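Adenylyl-sulfate kinase 1, chloroplastic (PDB 3UIE) makes activated sulfate in the plant chloroplast, transferring a phosphate from ATP to the 3' position of adenosine 5'-phosphosulfate. Local coordinates at residues N46-Q51 and S180-A185; T40-L45 and I99-L104; D123-F128 and V189-N194. All coordinates share one frame; numbering follows the deposited sequence.

Contact 1 of 3, residues N46-Q51 and S180-A185; sequences NQMLYQ and SPIEMA. With ANP (phosphoaminophosphonic acid-adenylate ester), chain E.
Ser-180 caps the helix on which Met-48 meets Ile-182 and Ala-185: its O takes the N-H of Met-184 at 2.8 Å, and its OG takes that of Glu-183 at 3.0 Å, with an N-H...O angle of 161°. That makes Ser-180 the N-cap of helix 181-195, which packs here against helix 38-51, the helix that follows the P-loop in this nucleotide-binding kinase fold. Between the helices there is no hydrogen bond; one thioether does the work. Met-48 runs out extended, then bends at its last torsion (chi3 -61°), and this turn swings CE over the first turns of the other helix. CE lies 3.7 Å from Ile-182 O and 3.7 Å from Ala-185 CB, with Ile-182 CG2 further off at 4.1 Å. The small side chain of Ala-185 is consistent with the close approach of the sulfur to the backbone, SD standing 3.8 Å from Ala-185 C. Elsewhere on helix 38-51, Gln-47 and Tyr-50 hydrogen-bond to Ser-11 and Asp-16 of the second subunit. The capped helix start also borders the nucleotide: Pro-181 CD is 3.4 Å from N6 of the ANP adenine, and Met-184 CE is 3.2 Å from the same nitrogen.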
loop_
_atom_site.group_PDB
_atom_site.type_symbol
_atom_site.label_atom_id
_atom_site.label_comp_id
_atom_site.label_asym_id
_atom_site.label_seq_id
_atom_site.Cartn_x
_atom_site.Cartn_y
_atom_site.Cartn_z
ATOM N N ASN A 46 12.210 7.392 -10.614
ATOM C CA ASN A 46 10.793 7.660 -10.829
ATOM C C ASN A 46 10.624 8.645 -11.982
ATOM O O ASN A 46 9.795 8.449 -12.863
ATOM C CB ASN A 46 10.212 8.236 -9.544
ATOM C CG ASN A 46 8.689 8.361 -9.570
ATOM O OD1 ASN A 46 8.020 7.850 -10.458
ATOM N ND2 ASN A 46 8.154 9.041 -8.580
ATOM N N GLN A 47 11.442 9.690 -11.993
ATOM C CA GLN A 47 11.339 10.693 -13.041
ATOM C C GLN A 47 11.580 10.070 -14.414
ATOM O O GLN A 47 10.868 10.350 -15.376
ATOM C CB GLN A 47 12.357 11.803 -12.793
ATOM C CG GLN A 47 12.491 12.756 -13.947
ATOM C CD GLN A 47 11.383 13.783 -13.974
ATOM O OE1 GLN A 47 10.488 13.773 -13.126
ATOM N NE2 GLN A 47 11.437 14.683 -14.950
ATOM N N MET A 48 12.604 9.226 -14.488
ATOM C CA MET A 48 13.023 8.614 -15.745
ATOM C C MET A 48 11.968 7.614 -16.231
ATOM O O MET A 48 11.640 7.566 -17.422
ATOM C CB MET A 48 14.375 7.921 -15.536
ATOM C CG MET A 48 15.020 7.348 -16.777
ATOM S SD MET A 48 16.724 6.822 -16.381
ATOM C CE MET A 48 17.431 8.382 -15.896
ATOM N N LEU A 49 11.420 6.826 -15.312
ATOM C CA LEU A 49 10.415 5.840 -15.691
ATOM C C LEU A 49 9.114 6.522 -16.099
ATOM O O LEU A 49 8.469 6.126 -17.066
ATOM C CB LEU A 49 10.159 4.862 -14.544
ATOM C CG LEU A 49 11.302 3.868 -14.338
ATOM C CD1 LEU A 49 11.133 3.134 -13.016
ATOM C CD2 LEU A 49 11.395 2.893 -15.509
ATOM N N TYR A 50 8.763 7.582 -15.385
ATOM C CA TYR A 50 7.547 8.331 -15.720
ATOM C C TYR A 50 7.657 8.878 -17.139
ATOM O O TYR A 50 6.704 8.825 -17.893
ATOM C CB TYR A 50 7.304 9.477 -14.743
ATOM C CG TYR A 50 6.039 10.219 -15.113
ATOM C CD1 TYR A 50 4.806 9.766 -14.675
ATOM C CD2 TYR A 50 6.081 11.320 -15.967
ATOM C CE1 TYR A 50 3.626 10.420 -15.040
ATOM C CE2 TYR A 50 4.920 11.970 -16.341
ATOM C CZ TYR A 50 3.701 11.517 -15.872
ATOM O OH TYR A 50 2.545 12.151 -16.245
ATOM N N GLN A 51 8.830 9.388 -17.516
ATOM C CA GLN A 51 8.989 9.956 -18.857
ATOM C C GLN A 51 8.868 8.870 -19.952
ATOM O O GLN A 51 8.456 9.146 -21.075
ATOM C CB GLN A 51 10.303 10.744 -18.975
ATOM C CG GLN A 51 10.595 11.257 -20.380
ATOM C CD GLN A 51 11.610 12.399 -20.398
ATOM O OE1 GLN A 51 11.794 13.095 -19.395
ATOM N NE2 GLN A 51 12.260 12.605 -21.545
ATOM N N SER A 180 26.511 10.095 -10.983
ATOM C CA SER A 180 25.397 11.001 -10.740
ATOM C C SER A 180 24.110 10.220 -10.507
ATOM O O SER A 180 23.978 9.066 -10.928
ATOM C CB SER A 180 25.269 11.922 -11.942
ATOM O OG SER A 180 24.775 11.193 -13.048
ATOM N N PRO A 181 23.144 10.839 -9.814
ATOM C CA PRO A 181 21.856 10.160 -9.634
ATOM C C PRO A 181 21.242 9.777 -10.981
ATOM O O PRO A 181 20.654 8.710 -11.106
ATOM C CB PRO A 181 21.013 11.216 -8.935
ATOM C CG PRO A 181 22.006 12.052 -8.180
ATOM C CD PRO A 181 23.215 12.113 -9.077
ATOM N N ILE A 182 21.377 10.634 -11.987
ATOM C CA ILE A 182 20.821 10.306 -13.300
ATOM C C ILE A 182 21.525 9.102 -13.918
ATOM O O ILE A 182 20.871 8.206 -14.454
ATOM C CB ILE A 182 20.858 11.507 -14.273
ATOM C CG1 ILE A 182 19.843 12.571 -13.841
ATOM C CG2 ILE A 182 20.505 11.063 -15.676
ATOM C CD1 ILE A 182 19.860 13.807 -14.736
ATOM N N GLU A 183 22.852 9.066 -13.848
ATOM C CA GLU A 183 23.547 7.922 -14.414
ATOM C C GLU A 183 23.146 6.675 -13.657
ATOM O O GLU A 183 22.934 5.625 -14.258
ATOM C CB GLU A 183 25.073 8.082 -14.427
ATOM C CG GLU A 183 25.774 6.836 -14.966
ATOM C CD GLU A 183 27.211 7.079 -15.406
ATOM O OE1 GLU A 183 27.816 8.097 -15.005
ATOM O OE2 GLU A 183 27.721 6.241 -16.179
ATOM N N MET A 184 23.019 6.784 -12.338
ATOM C CA MET A 184 22.613 5.610 -11.560
ATOM C C MET A 184 21.208 5.130 -11.911
ATOM O O MET A 184 20.971 3.924 -11.993
ATOM C CB MET A 184 22.741 5.860 -10.063
ATOM C CG MET A 184 24.188 5.930 -9.603
ATOM S SD MET A 184 24.324 6.063 -7.813
ATOM C CE MET A 184 23.349 7.482 -7.487
ATOM N N ALA A 185 20.273 6.060 -12.101
ATOM C CA ALA A 185 18.931 5.677 -12.517
ATOM C C ALA A 185 18.973 5.024 -13.892
ATOM O O ALA A 185 18.220 4.089 -14.163
ATOM C CB ALA A 185 17.974 6.898 -12.500
HETATM P PG ANP E . 18.221 8.892 4.606
HETATM O O1G ANP E . 18.570 9.583 6.021
HETATM O O2G ANP E . 16.828 9.413 4.235
HETATM O O3G ANP E . 18.235 7.390 4.757
HETATM P PB ANP E . 19.299 8.881 1.875
HETATM O O1B ANP E . 17.887 9.120 1.233
HETATM O O2B ANP E . 19.999 7.522 1.633
HETATM N N3B ANP E . 19.285 9.521 3.457
HETATM P PA ANP E . 19.608 11.290 0.267
HETATM O O1A ANP E . 18.719 12.193 1.047
HETATM O O2A ANP E . 19.005 10.820 -1.017
HETATM O O3A ANP E . 20.080 10.136 1.221
HETATM O "O5'" ANP E . 20.977 12.001 -0.069
HETATM C "C5'" ANP E . 21.781 12.575 0.904
HETATM C "C4'" ANP E . 22.600 13.641 0.437
HETATM O "O4'" ANP E . 23.607 13.134 -0.494
HETATM C "C3'" ANP E . 21.738 14.566 -0.307
HETATM O "O3'" ANP E . 21.940 15.883 0.158
HETATM C "C2'" ANP E . 22.120 14.445 -1.707
HETATM O "O2'" ANP E . 22.258 15.700 -2.314
HETATM C "C1'" ANP E . 23.433 13.760 -1.713
HETATM N N9 ANP E . 23.490 12.810 -2.833
HETATM C C8 ANP E . 22.502 11.963 -3.154
HETATM N N7 ANP E . 22.897 11.264 -4.209
HETATM C C5 ANP E . 24.131 11.671 -4.564
HETATM C C6 ANP E . 24.992 11.287 -5.582
HETATM N N6 ANP E . 24.586 10.251 -6.521
HETATM N N1 ANP E . 26.184 11.895 -5.673
HETATM C C2 ANP E . 26.538 12.854 -4.796
HETATM N N3 ANP E . 25.735 13.248 -3.815
HETATM C C4 ANP E . 24.521 12.670 -3.679
#

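Contact 2 of 3, residues T40-L45 and I99-L104. With ANP (phosphoaminophosphonic acid-adenylate ester), chain E; ADX (adenosine-5'-phosphosulfate), chain D.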
loop_
_atom_site.group_PDB
_atom_site.type_symbol
_atom_site.label_atom_id
_atom_site.label_comp_id
_atom_site.label_asym_id
_atom_site.label_seq_id
_atom_site.Cartn_x
_atom_site.Cartn_y
_atom_site.Cartn_z
ATOM N N THR A 40 17.431 10.170 -3.287
ATOM C CA THR A 40 17.842 10.881 -4.483
ATOM C C THR A 40 17.778 9.956 -5.701
ATOM O O THR A 40 17.294 10.338 -6.775
ATOM C CB THR A 40 19.237 11.451 -4.314
ATOM O OG1 THR A 40 19.213 12.413 -3.250
ATOM C CG2 THR A 40 19.674 12.114 -5.593
ATOM N N LEU A 41 18.269 8.739 -5.524
ATOM C CA LEU A 41 18.168 7.718 -6.562
ATOM C C LEU A 41 16.701 7.359 -6.848
ATOM O O LEU A 41 16.290 7.253 -8.007
ATOM C CB LEU A 41 18.939 6.467 -6.159
ATOM C CG LEU A 41 18.630 5.318 -7.126
ATOM C CD1 LEU A 41 19.253 5.578 -8.491
ATOM C CD2 LEU A 41 19.067 3.990 -6.553
ATOM N N ALA A 42 15.908 7.169 -5.800
ATOM C CA ALA A 42 14.495 6.838 -6.011
ATOM C C ALA A 42 13.774 7.889 -6.866
ATOM O O ALA A 42 13.017 7.547 -7.759
ATOM C CB ALA A 42 13.770 6.628 -4.677
ATOM N N CYS A 43 14.006 9.159 -6.571
ATOM C CA CYS A 43 13.404 10.237 -7.345
ATOM C C CYS A 43 13.874 10.203 -8.791
ATOM O O CYS A 43 13.060 10.230 -9.709
ATOM C CB CYS A 43 13.700 11.606 -6.716
ATOM S SG CYS A 43 12.841 11.926 -5.147
ATOM N N ALA A 44 15.190 10.138 -9.001
ATOM C CA ALA A 44 15.734 10.129 -10.358
ATOM C C ALA A 44 15.120 8.983 -11.166
ATOM O O ALA A 44 14.736 9.165 -12.321
ATOM C CB ALA A 44 17.272 10.020 -10.341
ATOM N N LEU A 45 15.026 7.811 -10.546
ATOM C CA LEU A 45 14.446 6.639 -11.191
ATOM C C LEU A 45 12.978 6.867 -11.561
ATOM O O LEU A 45 12.550 6.587 -12.682
ATOM C CB LEU A 45 14.593 5.417 -10.271
ATOM C CG LEU A 45 14.022 4.072 -10.696
ATOM C CD1 LEU A 45 14.582 3.642 -12.056
ATOM C CD2 LEU A 45 14.349 3.027 -9.628
ATOM N N ILE A 99 5.515 -0.361 -10.426
ATOM C CA ILE A 99 6.932 -0.472 -10.094
ATOM C C ILE A 99 7.113 0.263 -8.782
ATOM O O ILE A 99 7.129 1.495 -8.735
ATOM C CB ILE A 99 7.817 0.135 -11.196
ATOM C CG1 ILE A 99 7.617 -0.653 -12.498
ATOM C CG2 ILE A 99 9.317 0.123 -10.781
ATOM C CD1 ILE A 99 8.049 0.078 -13.762
ATOM N N CYS A 100 7.205 -0.502 -7.703
ATOM C CA CYS A 100 7.244 0.086 -6.369
ATOM C C CYS A 100 8.680 0.250 -5.900
ATOM O O CYS A 100 9.412 -0.733 -5.801
ATOM C CB CYS A 100 6.473 -0.810 -5.383
ATOM S SG CYS A 100 6.332 -0.094 -3.735
ATOM N N ILE A 101 9.085 1.491 -5.624
ATOM C CA ILE A 101 10.448 1.766 -5.195
ATOM C C ILE A 101 10.454 2.011 -3.694
ATOM O O ILE A 101 9.873 2.980 -3.225
ATOM C CB ILE A 101 10.994 3.018 -5.895
ATOM C CG1 ILE A 101 10.896 2.854 -7.420
ATOM C CG2 ILE A 101 12.451 3.301 -5.439
ATOM C CD1 ILE A 101 11.037 4.170 -8.176
ATOM N N ALA A 102 11.072 1.108 -2.940
ATOM C CA ALA A 102 11.132 1.273 -1.496
ATOM C C ALA A 102 12.491 1.819 -1.118
ATOM O O ALA A 102 13.516 1.248 -1.472
ATOM C CB ALA A 102 10.861 -0.059 -0.790
ATOM N N SER A 103 12.506 2.938 -0.411
ATOM C CA SER A 103 13.756 3.610 -0.052
ATOM C C SER A 103 13.846 3.765 1.460
ATOM O O SER A 103 13.342 4.735 2.002
ATOM C CB SER A 103 13.813 4.985 -0.731
ATOM O OG SER A 103 14.890 5.788 -0.257
ATOM N N LEU A 104 14.447 2.790 2.129
ATOM C CA LEU A 104 14.511 2.737 3.584
ATOM C C LEU A 104 15.916 2.298 3.930
ATOM O O LEU A 104 16.506 1.508 3.193
ATOM C CB LEU A 104 13.577 1.642 4.096
ATOM C CG LEU A 104 12.143 1.781 4.575
ATOM C CD1 LEU A 104 11.201 2.121 3.433
ATOM C CD2 LEU A 104 11.746 0.460 5.215
HETATM P PG ANP E . 18.221 8.892 4.606
HETATM O O1G ANP E . 18.570 9.583 6.021
HETATM O O2G ANP E . 16.828 9.413 4.235
HETATM O O3G ANP E . 18.235 7.390 4.757
HETATM P PB ANP E . 19.299 8.881 1.875
HETATM O O1B ANP E . 17.887 9.120 1.233
HETATM O O2B ANP E . 19.999 7.522 1.633
HETATM N N3B ANP E . 19.285 9.521 3.457
HETATM P PA ANP E . 19.608 11.290 0.267
HETATM O O1A ANP E . 18.719 12.193 1.047
HETATM O O2A ANP E . 19.005 10.820 -1.017
HETATM O O3A ANP E . 20.080 10.136 1.221
HETATM O "O5'" ANP E . 20.977 12.001 -0.069
HETATM C "C5'" ANP E . 21.781 12.575 0.904
HETATM C "C4'" ANP E . 22.600 13.641 0.437
HETATM O "O4'" ANP E . 23.607 13.134 -0.494
HETATM C "C3'" ANP E . 21.738 14.566 -0.307
HETATM O "O3'" ANP E . 21.940 15.883 0.158
HETATM C "C2'" ANP E . 22.120 14.445 -1.707
HETATM O "O2'" ANP E . 22.258 15.700 -2.314
HETATM C "C1'" ANP E . 23.433 13.760 -1.713
HETATM N N9 ANP E . 23.490 12.810 -2.833
HETATM C C8 ANP E . 22.502 11.963 -3.154
HETATM N N7 ANP E . 22.897 11.264 -4.209
HETATM C C5 ANP E . 24.131 11.671 -4.564
HETATM C C6 ANP E . 24.992 11.287 -5.582
HETATM N N6 ANP E . 24.586 10.251 -6.521
HETATM N N1 ANP E . 26.184 11.895 -5.673
HETATM C C2 ANP E . 26.538 12.854 -4.796
HETATM N N3 ANP E . 25.735 13.248 -3.815
HETATM C C4 ANP E . 24.521 12.670 -3.679
HETATM S SB ADX D . 14.833 1.974 9.061
HETATM O O1B ADX D . 13.726 1.688 9.930
HETATM O O2B ADX D . 16.076 1.488 9.702
HETATM O O3B ADX D . 14.692 1.293 7.759
HETATM P PA ADX D . 14.089 4.403 7.934
HETATM O O1A ADX D . 12.640 3.998 8.007
HETATM O O2A ADX D . 14.588 4.485 6.500
HETATM O O3A ADX D . 14.989 3.460 8.855
HETATM O "O5'" ADX D . 14.200 5.823 8.611
HETATM C "C5'" ADX D . 15.370 6.569 8.459
HETATM C "C4'" ADX D . 15.229 7.993 8.615
HETATM O "O4'" ADX D . 14.855 8.283 9.958
HETATM C "C3'" ADX D . 16.545 8.636 8.367
HETATM O "O3'" ADX D . 16.395 9.576 7.350
HETATM C "C2'" ADX D . 16.862 9.357 9.531
HETATM O "O2'" ADX D . 16.768 10.695 9.174
HETATM C "C1'" ADX D . 15.814 9.111 10.543
HETATM N N9 ADX D . 16.353 8.604 11.776
HETATM C C8 ADX D . 16.022 9.026 13.018
HETATM N N7 ADX D . 16.667 8.266 13.922
HETATM C C5 ADX D . 17.410 7.360 13.250
HETATM C C6 ADX D . 18.284 6.327 13.641
HETATM N N6 ADX D . 18.506 6.067 15.027
HETATM N N1 ADX D . 18.907 5.578 12.697
HETATM C C2 ADX D . 18.691 5.813 11.392
HETATM N N3 ADX D . 17.856 6.797 10.985
HETATM C C4 ADX D . 17.208 7.574 11.880
#
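Ile-101 stands up from its strand and splits its branches between two residues of the helix above, Ala-42 and Leu-45. Its CG2 meets the small side, lying 3.7 Å from Ala-42 CB. The longer branch goes the other way: with CG1 beside the backbone N (chi1 -56°) and the chain then extended, CD1 reaches 3.8 Å from Leu-45 CD2, and the two side chains cross obliquely. An alanine here removes CG2 and CD1, which would probably leave Ala-42 CB and Leu-45 CD2 facing a gap between helix and sheet. This is the core of the P-loop kinase fold: the axes of helix 40-45 and strand 99-103 approach to 8.9 Å and run nearly antiparallel, at 164°. The helix start and the strand's C-terminal side therefore lie towards the same edge of the sheet, where both ligands bind. There Thr-40 grips O2A of ANP twice, from N at 2.8 Å and from OG1 at 2.8 Å, while Leu-104 CA comes within 3.4 Å of O2A of the bound adenosine-5'-phosphosulfate. The contact itself is carbon on carbon with no hydrogen bond across it, so this part of the helix-sheet interface relies on apolar packing, and the polar chemistry is left to its ligand-facing end.

Contact 3 of 3, residues D123-F128 and V189-N194; sequences DFVEVF and VGYLDN
Val-125 comes up from the sheet between Tyr-191 and Leu-192 of the C-terminal helix 181-195, and its short side chain carries the strand's half of the contact. At the root, the bond from CA to CB points toward the helix. From CB the chain forks. CG1, set anti to the backbone N (chi1 -177°), approaches the tyrosine ring and lies 3.9 Å from Tyr-191 CE2, meeting the ring at a slant. CG2, on the other branch, lies beside the backbone N and is shared: it sits 4.4 Å from Leu-192 CD2 and 4.3 Å from Tyr-191 CE2. One ring carbon thus lies near both methyls of the valine. Tyr-191 and Val-125 come from opposite sides and slide past each other, so they overlap flank against flank. The tyrosine's CG is also anti to its own backbone N (chi1 175°), which carries the ring down from the helix to the sheet. No hydrogen bond crosses, and the touch is light, with the CA atoms of Val-125 and Leu-192 9.1 Å apart. This is plain packing of a terminal helix on the parallel sheet of a P-loop kinase. Strand 124-129 lies between strands 26-31 and 171-173. Leu-192 also touches Ile-28 on the first of these, Tyr-191 touches Ile-171 on the second, and Val-189 turns to Leu-45 and Leu-49 of helix 38-51.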
loop_
_atom_site.group_PDB
_atom_site.type_symbol
_atom_site.label_atom_id
_atom_site.label_comp_id
_atom_site.label_asym_id
_atom_site.label_seq_id
_atom_site.Cartn_x
_atom_site.Cartn_y
_atom_site.Cartn_z
ATOM N N ASP A 123 10.725 -10.749 -8.856
ATOM C CA ASP A 123 9.912 -9.548 -8.615
ATOM C C ASP A 123 10.504 -8.604 -7.564
ATOM O O ASP A 123 9.935 -7.553 -7.296
ATOM C CB ASP A 123 8.481 -9.912 -8.203
ATOM C CG ASP A 123 7.672 -10.513 -9.338
ATOM O OD1 ASP A 123 8.140 -10.492 -10.497
ATOM O OD2 ASP A 123 6.561 -11.000 -9.058
ATOM N N PHE A 124 11.628 -8.990 -6.965
ATOM C CA PHE A 124 12.254 -8.190 -5.920
ATOM C C PHE A 124 13.678 -7.858 -6.341
ATOM O O PHE A 124 14.514 -8.747 -6.481
ATOM C CB PHE A 124 12.251 -8.968 -4.608
ATOM C CG PHE A 124 12.746 -8.190 -3.423
ATOM C CD1 PHE A 124 11.853 -7.491 -2.633
ATOM C CD2 PHE A 124 14.096 -8.187 -3.077
ATOM C CE1 PHE A 124 12.275 -6.795 -1.526
ATOM C CE2 PHE A 124 14.529 -7.490 -1.963
ATOM C CZ PHE A 124 13.601 -6.789 -1.185
ATOM N N VAL A 125 13.940 -6.579 -6.573
ATOM C CA VAL A 125 15.238 -6.133 -7.052
ATOM C C VAL A 125 15.911 -5.347 -5.952
ATOM O O VAL A 125 15.553 -4.199 -5.697
ATOM C CB VAL A 125 15.093 -5.238 -8.288
ATOM C CG1 VAL A 125 16.482 -4.831 -8.825
ATOM C CG2 VAL A 125 14.264 -5.960 -9.360
ATOM N N GLU A 126 16.890 -5.966 -5.298
ATOM C CA GLU A 126 17.568 -5.319 -4.180
ATOM C C GLU A 126 18.681 -4.424 -4.704
ATOM O O GLU A 126 19.586 -4.883 -5.396
ATOM C CB GLU A 126 18.119 -6.383 -3.231
ATOM C CG GLU A 126 18.603 -5.862 -1.893
ATOM C CD GLU A 126 18.922 -6.991 -0.931
ATOM O OE1 GLU A 126 19.045 -8.142 -1.396
ATOM O OE2 GLU A 126 19.037 -6.728 0.290
ATOM N N VAL A 127 18.614 -3.148 -4.352
ATOM C CA VAL A 127 19.538 -2.143 -4.848
ATOM C C VAL A 127 20.334 -1.576 -3.675
ATOM O O VAL A 127 19.754 -1.000 -2.763
ATOM C CB VAL A 127 18.769 -1.004 -5.567
ATOM C CG1 VAL A 127 19.716 0.093 -6.014
ATOM C CG2 VAL A 127 17.987 -1.569 -6.751
ATOM N N PHE A 128 21.655 -1.785 -3.680
ATOM C CA PHE A 128 22.501 -1.362 -2.566
ATOM C C PHE A 128 23.182 -0.048 -2.919
ATOM O O PHE A 128 23.919 0.032 -3.906
ATOM C CB PHE A 128 23.569 -2.441 -2.281
ATOM C CG PHE A 128 24.510 -2.113 -1.142
ATOM C CD1 PHE A 128 24.097 -1.365 -0.049
ATOM C CD2 PHE A 128 25.825 -2.568 -1.173
ATOM C CE1 PHE A 128 24.974 -1.082 0.990
ATOM C CE2 PHE A 128 26.708 -2.278 -0.140
ATOM C CZ PHE A 128 26.281 -1.530 0.946
ATOM N N VAL A 189 17.328 1.538 -14.846
ATOM C CA VAL A 189 16.306 1.436 -15.888
ATOM C C VAL A 189 16.744 0.428 -16.947
ATOM O O VAL A 189 15.951 -0.391 -17.410
ATOM C CB VAL A 189 16.017 2.803 -16.548
ATOM C CG1 VAL A 189 15.262 2.616 -17.865
ATOM C CG2 VAL A 189 15.204 3.687 -15.597
ATOM N N GLY A 190 18.018 0.487 -17.320
ATOM C CA GLY A 190 18.560 -0.468 -18.273
ATOM C C GLY A 190 18.385 -1.892 -17.795
ATOM O O GLY A 190 18.057 -2.780 -18.571
ATOM N N TYR A 191 18.607 -2.115 -16.509
ATOM C CA TYR A 191 18.440 -3.437 -15.924
ATOM C C TYR A 191 16.972 -3.876 -15.999
ATOM O O TYR A 191 16.670 -4.997 -16.428
ATOM C CB TYR A 191 18.959 -3.446 -14.483
ATOM C CG TYR A 191 18.741 -4.739 -13.733
ATOM C CD1 TYR A 191 19.772 -5.684 -13.604
ATOM C CD2 TYR A 191 17.518 -5.010 -13.132
ATOM C CE1 TYR A 191 19.564 -6.874 -12.903
ATOM C CE2 TYR A 191 17.303 -6.186 -12.442
ATOM C CZ TYR A 191 18.317 -7.109 -12.327
ATOM O OH TYR A 191 18.063 -8.261 -11.624
ATOM N N LEU A 192 16.062 -2.989 -15.602
ATOM C CA LEU A 192 14.631 -3.310 -15.634
ATOM C C LEU A 192 14.191 -3.578 -17.070
ATOM O O LEU A 192 13.412 -4.495 -17.336
ATOM C CB LEU A 192 13.800 -2.171 -15.035
ATOM C CG LEU A 192 14.062 -1.925 -13.544
ATOM C CD1 LEU A 192 13.362 -0.662 -13.045
ATOM C CD2 LEU A 192 13.681 -3.155 -12.707
ATOM N N ASP A 193 14.687 -2.762 -17.993
ATOM C CA ASP A 193 14.302 -2.909 -19.386
ATOM C C ASP A 193 14.737 -4.282 -19.913
ATOM O O ASP A 193 13.932 -5.028 -20.507
ATOM C CB ASP A 193 14.933 -1.796 -20.210
ATOM C CG ASP A 193 14.409 -1.749 -21.625
ATOM O OD1 ASP A 193 13.615 -2.631 -21.994
ATOM O OD2 ASP A 193 14.804 -0.834 -22.373
ATOM N N ASN A 194 16.004 -4.623 -19.686
ATOM C CA ASN A 194 16.518 -5.919 -20.121
ATOM C C ASN A 194 15.798 -7.110 -19.486
ATOM O O ASN A 194 15.595 -8.118 -20.144
ATOM C CB ASN A 194 18.038 -6.027 -19.893
ATOM C CG ASN A 194 18.841 -5.347 -20.984
ATOM O OD1 ASN A 194 18.279 -4.712 -21.874
ATOM N ND2 ASN A 194 20.163 -5.479 -20.922
#

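Following the chain from the N terminus, helix 38-51 opens two contacts in succession. Contact 2 closes first, when strand 99-103 comes in beneath the helix after 53 intervening residues. Contact 1 stays open for 128 residues, until helix 181-195 arrives. Because 46-51 lies between the two segments of contact 2 and 180-185 beyond them, these contacts cross. Contact 3 opens only after contact 2 has closed, so those two are in series; it closes at 189-194 and so crosses contact 1. Together they pin helix 38-51 to the sheet and the C-terminal helix to both. Val-189, on the helical segment of contact 3, packs CG2 on Met-48 of contact 1.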